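PDB 2F5X: BugD from Bordetella pertussis Tohama I, which binds aspartic acid as a periplasmic solute receptor of the tripartite tricarboxylate transporter family, probably for solute uptake. Local coordinates for residues K172-K184 with D191-V205. Numbering follows the deposited sequence.
Sequences KGTAPAMNDLLGK and DQTTNTTQQITSGKV. With ASP (aspartic acid), chain D.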
ATOM      1  N   LYS A 172       2.822  12.845   0.664  1.00 10.12           N
ATOM      2  CA  LYS A 172       1.786  12.353   1.578  1.00 11.08           C
ATOM      3  C   LYS A 172       0.996  11.183   0.999  1.00 10.95           C
ATOM      4  O   LYS A 172       0.017  10.725   1.593  1.00 12.23           O
ATOM      5  CB  LYS A 172       0.839  13.488   1.982  1.00 11.40           C
ATOM      6  CG  LYS A 172       1.458  14.454   2.985  1.00 15.82           C
ATOM      7  CD  LYS A 172       0.522  15.626   3.264  1.00 20.11           C
ATOM      8  CE  LYS A 172       0.974  16.426   4.484  1.00 24.08           C
ATOM      9  NZ  LYS A 172       2.454  16.598   4.583  1.00 27.65           N
ATOM     10  N   GLY A 173       1.396  10.733  -0.182  1.00 10.79           N
ATOM     11  CA  GLY A 173       0.747   9.620  -0.856  1.00  9.68           C
ATOM     12  C   GLY A 173       1.307   9.524  -2.254  1.00  8.89           C
ATOM     13  O   GLY A 173       2.003  10.442  -2.700  1.00  8.88           O
ATOM     14  N   THR A 174       1.038   8.430  -2.959  1.00  8.27           N
ATOM     15  CA  THR A 174       1.514   8.382  -4.351  1.00  8.46           C
ATOM     16  C   THR A 174       0.599   9.065  -5.356  1.00  8.91           C
ATOM     17  O   THR A 174       0.959   9.158  -6.525  1.00  9.99           O
ATOM     18  CB  THR A 174       1.856   6.958  -4.821  1.00  7.54           C
ATOM     19  OG1 THR A 174       0.737   6.096  -4.561  1.00  7.81           O
ATOM     20  CG2 THR A 174       3.021   6.396  -3.993  1.00  7.60           C
ATOM     21  N   ALA A 175      -0.561   9.560  -4.923  1.00  9.50           N
ATOM     22  CA  ALA A 175      -1.325  10.455  -5.789  1.00  9.76           C
ATOM     23  C   ALA A 175      -0.554  11.775  -6.060  1.00  9.77           C
ATOM     24  O   ALA A 175      -0.301  12.104  -7.227  1.00 10.25           O
ATOM     25  CB  ALA A 175      -2.748  10.719  -5.231  1.00  9.96           C
ATOM     26  N   PRO A 176      -0.161  12.532  -5.029  1.00 10.14           N
ATOM     27  CA  PRO A 176       0.684  13.717  -5.267  1.00 10.00           C
ATOM     28  C   PRO A 176       2.029  13.363  -5.908  1.00  9.97           C
ATOM     29  O   PRO A 176       2.528  14.138  -6.732  1.00  9.79           O
ATOM     30  CB  PRO A 176       0.898  14.314  -3.869  1.00 10.60           C
ATOM     31  CG  PRO A 176       0.459  13.303  -2.912  1.00 11.35           C
ATOM     32  CD  PRO A 176      -0.526  12.402  -3.608  1.00  9.80           C
ATOM     33  N   ALA A 177       2.604  12.217  -5.550  1.00  9.03           N
ATOM     34  CA  ALA A 177       3.866  11.804  -6.184  1.00  9.22           C
ATOM     35  C   ALA A 177       3.663  11.592  -7.680  1.00  9.28           C
ATOM     36  O   ALA A 177       4.469  12.056  -8.488  1.00  9.47           O
ATOM     37  CB  ALA A 177       4.413  10.559  -5.535  1.00  9.18           C
HETATM   38  N   MSE A 178       2.578  10.904  -8.039  1.00  9.41           N
HETATM   39  CA  MSE A 178       2.243  10.670  -9.447  1.00  9.97           C
HETATM   40  C   MSE A 178       2.061  11.976 -10.219  1.00 10.75           C
HETATM   41  O   MSE A 178       2.502  12.086 -11.374  1.00 10.60           O
HETATM   42  CB  MSE A 178       0.982   9.808  -9.585  1.00 10.00           C
HETATM   43  CG  MSE A 178       0.577   9.543 -11.035  1.00 10.02           C
HETATM   44 SE   MSE A 178       1.866   8.471 -12.044  1.00 12.15          SE
HETATM   45  CE  MSE A 178       1.341   6.692 -11.309  1.00 10.11           C
ATOM     46  N   ASN A 179       1.416  12.956  -9.584  1.00 11.53           N
ATOM     47  CA  ASN A 179       1.287  14.288 -10.177  1.00 13.21           C
ATOM     48  C   ASN A 179       2.658  14.822 -10.595  1.00 12.84           C
ATOM     49  O   ASN A 179       2.830  15.311 -11.712  1.00 13.03           O
ATOM     50  CB  ASN A 179       0.656  15.274  -9.187  1.00 14.51           C
ATOM     51  CG  ASN A 179      -0.828  15.053  -8.984  1.00 19.20           C
ATOM     52  OD1 ASN A 179      -1.329  15.148  -7.849  1.00 24.29           O
ATOM     53  ND2 ASN A 179      -1.554  14.777 -10.071  1.00 22.87           N
ATOM     54  N   ASP A 180       3.625  14.732  -9.688  1.00 12.13           N
ATOM     55  CA  ASP A 180       4.963  15.231  -9.968  1.00 12.35           C
ATOM     56  C   ASP A 180       5.674  14.381 -11.019  1.00 12.29           C
ATOM     57  O   ASP A 180       6.420  14.915 -11.848  1.00 12.37           O
ATOM     58  CB  ASP A 180       5.800  15.329  -8.693  1.00 12.47           C
ATOM     59  CG  ASP A 180       5.679  16.681  -8.015  1.00 13.81           C
ATOM     60  OD1 ASP A 180       4.849  17.511  -8.450  1.00 17.09           O
ATOM     61  OD2 ASP A 180       6.389  17.002  -7.046  1.00 14.64           O
ATOM     62  N   LEU A 181       5.448  13.068 -10.997  1.00 11.51           N
ATOM     63  CA  LEU A 181       6.062  12.192 -11.995  1.00 12.31           C
ATOM     64  C   LEU A 181       5.527  12.526 -13.387  1.00 12.67           C
ATOM     65  O   LEU A 181       6.297  12.677 -14.347  1.00 12.96           O
ATOM     66  CB  LEU A 181       5.808  10.719 -11.653  1.00 12.47           C
ATOM     67  CG  LEU A 181       6.552   9.678 -12.491  1.00 13.90           C
ATOM     68  CD1 LEU A 181       7.921   9.428 -11.908  1.00 17.39           C
ATOM     69  CD2 LEU A 181       5.763   8.373 -12.504  1.00 17.74           C
ATOM     70  N   LEU A 182       4.207  12.674 -13.489  1.00 12.86           N
ATOM     71  CA  LEU A 182       3.583  13.077 -14.748  1.00 13.51           C
ATOM     72  C   LEU A 182       4.061  14.455 -15.190  1.00 14.25           C
ATOM     73  O   LEU A 182       4.188  14.716 -16.390  1.00 15.15           O
ATOM     74  CB  LEU A 182       2.055  13.056 -14.641  1.00 13.50           C
ATOM     75  CG  LEU A 182       1.401  11.685 -14.476  1.00 13.26           C
ATOM     76  CD1 LEU A 182      -0.082  11.851 -14.143  1.00 13.01           C
ATOM     77  CD2 LEU A 182       1.573  10.821 -15.712  1.00 15.91           C
ATOM     78  N   GLY A 183       4.357  15.315 -14.219  1.00 14.65           N
ATOM     79  CA  GLY A 183       4.834  16.665 -14.486  1.00 15.27           C
ATOM     80  C   GLY A 183       6.328  16.736 -14.737  1.00 15.69           C
ATOM     81  O   GLY A 183       6.869  17.829 -14.946  1.00 16.01           O
ATOM     82  N   LYS A 184       6.981  15.571 -14.724  1.00 15.67           N
ATOM     83  CA  LYS A 184       8.432  15.443 -14.929  1.00 16.22           C
ATOM     84  C   LYS A 184       9.260  16.159 -13.852  1.00 16.14           C
ATOM     85  O   LYS A 184      10.401  16.552 -14.101  1.00 17.03           O
ATOM     86  CB  LYS A 184       8.829  15.872 -16.367  1.00 16.65           C
ATOM     87  CG  LYS A 184       8.106  15.038 -17.421  1.00 17.93           C
ATOM     88  CD  LYS A 184       8.239  15.558 -18.835  1.00 21.99           C
ATOM     89  CE  LYS A 184       7.524  14.599 -19.783  1.00 22.98           C
ATOM     90  NZ  LYS A 184       7.766  14.929 -21.218  1.00 26.40           N
ATOM     91  N   ASP A 191       5.262   1.911  -7.352  1.00  8.41           N
ATOM     92  CA  ASP A 191       3.908   2.270  -6.891  1.00  8.10           C
ATOM     93  C   ASP A 191       2.942   1.120  -7.217  1.00  8.38           C
ATOM     94  O   ASP A 191       3.251   0.253  -8.048  1.00  8.68           O
ATOM     95  CB  ASP A 191       3.528   3.620  -7.525  1.00  8.24           C
ATOM     96  CG  ASP A 191       2.195   4.197  -7.038  1.00  7.93           C
ATOM     97  OD1 ASP A 191       1.631   3.806  -5.983  1.00  7.81           O
ATOM     98  OD2 ASP A 191       1.662   5.122  -7.679  1.00  9.38           O
ATOM     99  N   GLN A 192       1.807   1.084  -6.530  1.00  8.36           N
ATOM    100  CA  GLN A 192       0.849  -0.019  -6.662  1.00  7.69           C
ATOM    101  C   GLN A 192       0.026   0.089  -7.929  1.00  8.14           C
ATOM    102  O   GLN A 192      -0.260   1.200  -8.376  1.00  8.44           O
ATOM    103  CB  GLN A 192      -0.075  -0.043  -5.460  1.00  7.69           C
ATOM    104  CG  GLN A 192       0.649  -0.362  -4.153  1.00  7.65           C
ATOM    105  CD  GLN A 192      -0.148   0.132  -2.974  1.00  8.12           C
ATOM    106  OE1 GLN A 192       0.189   1.155  -2.365  1.00 11.76           O
ATOM    107  NE2 GLN A 192      -1.218  -0.560  -2.669  1.00  8.26           N
ATOM    108  N   THR A 193      -0.354  -1.060  -8.499  1.00  8.33           N
ATOM    109  CA  THR A 193      -1.165  -1.083  -9.725  1.00  8.83           C
ATOM    110  C   THR A 193      -2.532  -0.401  -9.586  1.00  8.94           C
ATOM    111  O   THR A 193      -3.104   0.039 -10.577  1.00  9.15           O
ATOM    112  CB  THR A 193      -1.339  -2.520 -10.273  1.00  8.99           C
ATOM    113  OG1 THR A 193      -1.937  -3.359  -9.271  1.00 10.06           O
ATOM    114  CG2 THR A 193       0.025  -3.154 -10.559  1.00  9.85           C
ATOM    115  N   THR A 194      -3.047  -0.297  -8.365  1.00  8.69           N
ATOM    116  CA  THR A 194      -4.298   0.437  -8.126  1.00  8.66           C
ATOM    117  C   THR A 194      -4.118   1.935  -8.360  1.00  9.18           C
ATOM    118  O   THR A 194      -5.110   2.677  -8.436  1.00  9.95           O
ATOM    119  CB  THR A 194      -4.774   0.222  -6.687  1.00  8.28           C
ATOM    120  OG1 THR A 194      -3.632   0.275  -5.826  1.00  8.06           O
ATOM    121  CG2 THR A 194      -5.353  -1.187  -6.506  1.00  8.72           C
ATOM    122  N   ASN A 195      -2.863   2.385  -8.452  1.00  9.25           N
ATOM    123  CA  ASN A 195      -2.572   3.771  -8.832  1.00  9.87           C
ATOM    124  C   ASN A 195      -1.914   3.940 -10.206  1.00 10.10           C
ATOM    125  O   ASN A 195      -2.059   4.999 -10.849  1.00 11.09           O
ATOM    126  CB  ASN A 195      -1.724   4.467  -7.755  1.00  9.10           C
ATOM    127  CG  ASN A 195      -1.762   5.985  -7.871  1.00 10.49           C
ATOM    128  OD1 ASN A 195      -2.840   6.585  -7.966  1.00 12.86           O
ATOM    129  ND2 ASN A 195      -0.587   6.613  -7.865  1.00 10.67           N
ATOM    130  N   THR A 196      -1.199   2.915 -10.665  1.00  9.80           N
ATOM    131  CA  THR A 196      -0.367   3.074 -11.862  1.00  9.57           C
ATOM    132  C   THR A 196      -0.982   2.520 -13.141  1.00  9.65           C
ATOM    133  O   THR A 196      -0.550   2.897 -14.227  1.00  9.74           O
ATOM    134  CB  THR A 196       1.011   2.418 -11.698  1.00  9.42           C
ATOM    135  OG1 THR A 196       0.846   1.005 -11.526  1.00  8.33           O
ATOM    136  CG2 THR A 196       1.720   2.903 -10.449  1.00  9.72           C
ATOM    137  N   THR A 197      -1.955   1.616 -13.024  1.00 10.51           N
ATOM    138  CA  THR A 197      -2.495   0.931 -14.208  1.00 11.70           C
ATOM    139  C   THR A 197      -2.929   1.919 -15.282  1.00 12.26           C
ATOM    140  O   THR A 197      -2.557   1.796 -16.439  1.00 12.10           O
ATOM    141  CB  THR A 197      -3.687   0.037 -13.835  1.00 11.59           C
ATOM    142  OG1 THR A 197      -3.239  -1.017 -12.984  1.00 12.36           O
ATOM    143  CG2 THR A 197      -4.212  -0.701 -15.063  1.00 12.49           C
ATOM    144  N   GLN A 198      -3.744   2.873 -14.845  1.00 13.52           N
ATOM    145  CA  GLN A 198      -4.286   3.974 -15.621  1.00 14.95           C
ATOM    146  C   GLN A 198      -3.192   4.683 -16.452  1.00 14.52           C
ATOM    147  O   GLN A 198      -3.322   4.882 -17.679  1.00 15.06           O
ATOM    148  CB  GLN A 198      -4.966   4.944 -14.610  1.00 15.59           C
ATOM    149  CG  GLN A 198      -6.005   4.278 -13.588  1.00 18.90           C
ATOM    150  CD  GLN A 198      -5.425   3.796 -12.227  1.00 21.17           C
ATOM    151  OE1 GLN A 198      -4.390   3.152 -12.185  1.00 24.31           O
ATOM    152  NE2 GLN A 198      -6.135   4.087 -11.124  1.00 19.97           N
ATOM    153  N   GLN A 199      -2.095   5.027 -15.793  1.00 12.91           N
ATOM    154  CA  GLN A 199      -1.010   5.749 -16.437  1.00 12.31           C
ATOM    155  C   GLN A 199      -0.139   4.850 -17.307  1.00 11.56           C
ATOM    156  O   GLN A 199       0.404   5.302 -18.310  1.00 11.86           O
ATOM    157  CB  GLN A 199      -0.138   6.457 -15.396  1.00 12.58           C
ATOM    158  CG  GLN A 199      -0.918   7.210 -14.318  1.00 15.35           C
ATOM    159  CD  GLN A 199      -1.818   8.291 -14.876  1.00 18.18           C
ATOM    160  OE1 GLN A 199      -1.586   8.801 -15.974  1.00 18.89           O
ATOM    161  NE2 GLN A 199      -2.859   8.642 -14.121  1.00 20.70           N
ATOM    162  N   ILE A 200       0.012   3.591 -16.911  1.00  9.98           N
ATOM    163  CA  ILE A 200       0.808   2.654 -17.698  1.00  9.76           C
ATOM    164  C   ILE A 200       0.107   2.320 -19.018  1.00 10.14           C
ATOM    165  O   ILE A 200       0.714   2.447 -20.083  1.00 10.45           O
ATOM    166  CB  ILE A 200       1.135   1.381 -16.902  1.00  9.15           C
ATOM    167  CG1 ILE A 200       2.089   1.708 -15.742  1.00  8.48           C
ATOM    168  CG2 ILE A 200       1.740   0.324 -17.823  1.00  8.58           C
ATOM    169  CD1 ILE A 200       2.218   0.583 -14.716  1.00  8.61           C
ATOM    170  N   THR A 201      -1.160   1.914 -18.957  1.00 10.80           N
ATOM    171  CA  THR A 201      -1.827   1.404 -20.159  1.00 11.40           C
ATOM    172  C   THR A 201      -2.054   2.483 -21.210  1.00 11.87           C
ATOM    173  O   THR A 201      -2.192   2.171 -22.395  1.00 11.64           O
ATOM    174  CB  THR A 201      -3.161   0.708 -19.835  1.00 11.61           C
ATOM    175  OG1 THR A 201      -4.024   1.624 -19.149  1.00 12.66           O
ATOM    176  CG2 THR A 201      -2.952  -0.437 -18.861  1.00 12.60           C
ATOM    177  N   SER A 202      -2.096   3.737 -20.778  1.00 12.01           N
ATOM    178  CA  SER A 202      -2.251   4.865 -21.702  1.00 13.80           C
ATOM    179  C   SER A 202      -0.909   5.338 -22.278  1.00 13.74           C
ATOM    180  O   SER A 202      -0.864   6.204 -23.175  1.00 13.65           O
ATOM    181  CB  SER A 202      -2.938   6.023 -20.984  1.00 13.78           C
ATOM    182  OG  SER A 202      -2.099   6.498 -19.947  1.00 15.43           O
ATOM    183  N   GLY A 203       0.187   4.770 -21.772  1.00 13.76           N
ATOM    184  CA  GLY A 203       1.524   5.150 -22.221  1.00 13.61           C
ATOM    185  C   GLY A 203       2.032   6.464 -21.656  1.00 13.90           C
ATOM    186  O   GLY A 203       3.000   7.030 -22.170  1.00 14.13           O
ATOM    187  N   LYS A 204       1.392   6.956 -20.598  1.00 13.70           N
ATOM    188  CA  LYS A 204       1.747   8.248 -20.015  1.00 14.20           C
ATOM    189  C   LYS A 204       3.013   8.181 -19.167  1.00 13.66           C
ATOM    190  O   LYS A 204       3.711   9.180 -19.017  1.00 14.42           O
ATOM    191  CB  LYS A 204       0.591   8.811 -19.190  1.00 14.67           C
ATOM    192  CG  LYS A 204      -0.519   9.442 -20.025  1.00 17.56           C
ATOM    193  CD  LYS A 204      -1.734   9.799 -19.168  1.00 21.63           C
ATOM    194  CE  LYS A 204      -1.509  11.076 -18.362  1.00 23.74           C
ATOM    195  NZ  LYS A 204      -2.357  11.158 -17.113  1.00 24.20           N
ATOM    196  N   VAL A 205       3.305   7.013 -18.606  1.00 12.51           N
ATOM    197  CA  VAL A 205       4.563   6.816 -17.881  1.00 11.73           C
ATOM    198  C   VAL A 205       5.330   5.652 -18.500  1.00 11.31           C
ATOM    199  O   VAL A 205       4.734   4.809 -19.163  1.00 12.02           O
ATOM    200  CB  VAL A 205       4.332   6.553 -16.368  1.00 10.90           C
ATOM    201  CG1 VAL A 205       3.650   7.751 -15.714  1.00 12.03           C
ATOM    202  CG2 VAL A 205       3.524   5.259 -16.123  1.00 11.56           C
TER
HETATM  203  N   ASP D 901      -0.662   3.316  -0.518  1.00  7.83           N
HETATM  204  CA  ASP D 901      -0.178   4.727  -0.447  1.00  7.79           C
HETATM  205  C   ASP D 901      -1.227   5.709  -0.947  1.00  8.12           C
HETATM  206  O   ASP D 901      -0.891   6.831  -1.370  1.00  8.63           O
HETATM  207  CB  ASP D 901       1.108   4.893  -1.245  1.00  7.59           C
HETATM  208  CG  ASP D 901       2.259   4.125  -0.648  1.00  7.57           C
HETATM  209  OD1 ASP D 901       3.299   4.006  -1.337  1.00  7.40           O
HETATM  210  OD2 ASP D 901       2.208   3.615   0.501  1.00  8.41           O
HETATM  211  OXT ASP D 901      -2.407   5.359  -0.926  1.00  8.21           O
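T174, in the first turn of helix 174-182, gives its hydroxyl OG1 to D191 OD1 near the end of strand 188-192 (2.8 Å). OG1 comes from above the carboxylate plane; the backbone N of Q192 reaches the same oxygen from the opposite face, so two bonds grip OD1. The second oxygen, D191 OD2, takes an almost straight bond from N195 ND2 on its syn lone pair (2.7 Å, 177°), which holds the N195 amide beside T174. There ND2 adds a weak bond to T174 O (3.3 Å).

One turn on, the selenomethionine M178 leaves with CG anti to its backbone N (chi1 179°) and bends twice beyond it. Its CB lies 4.0 Å from N195 ND2. M178 SE is 4.1 Å from V205 CG1 and also rests on Q199 CG; CE ends among Q199 CG, N195 O and T196 CG2. At the far end L182 CD2 packs on V205 CG1 (3.7 Å), which L181 CD2 also touches, while both L182 methyls border the pair formed by K204 NZ and Q199 OE1 (2.7 Å), a bond made in the amide carbonyl plane.

The polar end forms part of the aspartic acid pocket: T174 N donates to O of the ligand (3.0 Å), and Q192 OE1 accepts a hydrogen bond from its amino N. P30 of helix 30-46, also a pocket residue, touches T174 and N195. Helix 174-182 is the connection of a beta-alpha-beta crossover from strand 167-170 to strand 188-192, both parallel to strand 141-144; helix 193-201 follows directly, 24° from parallel to it, and I116 of strand 102-117 packs against M178 and L181.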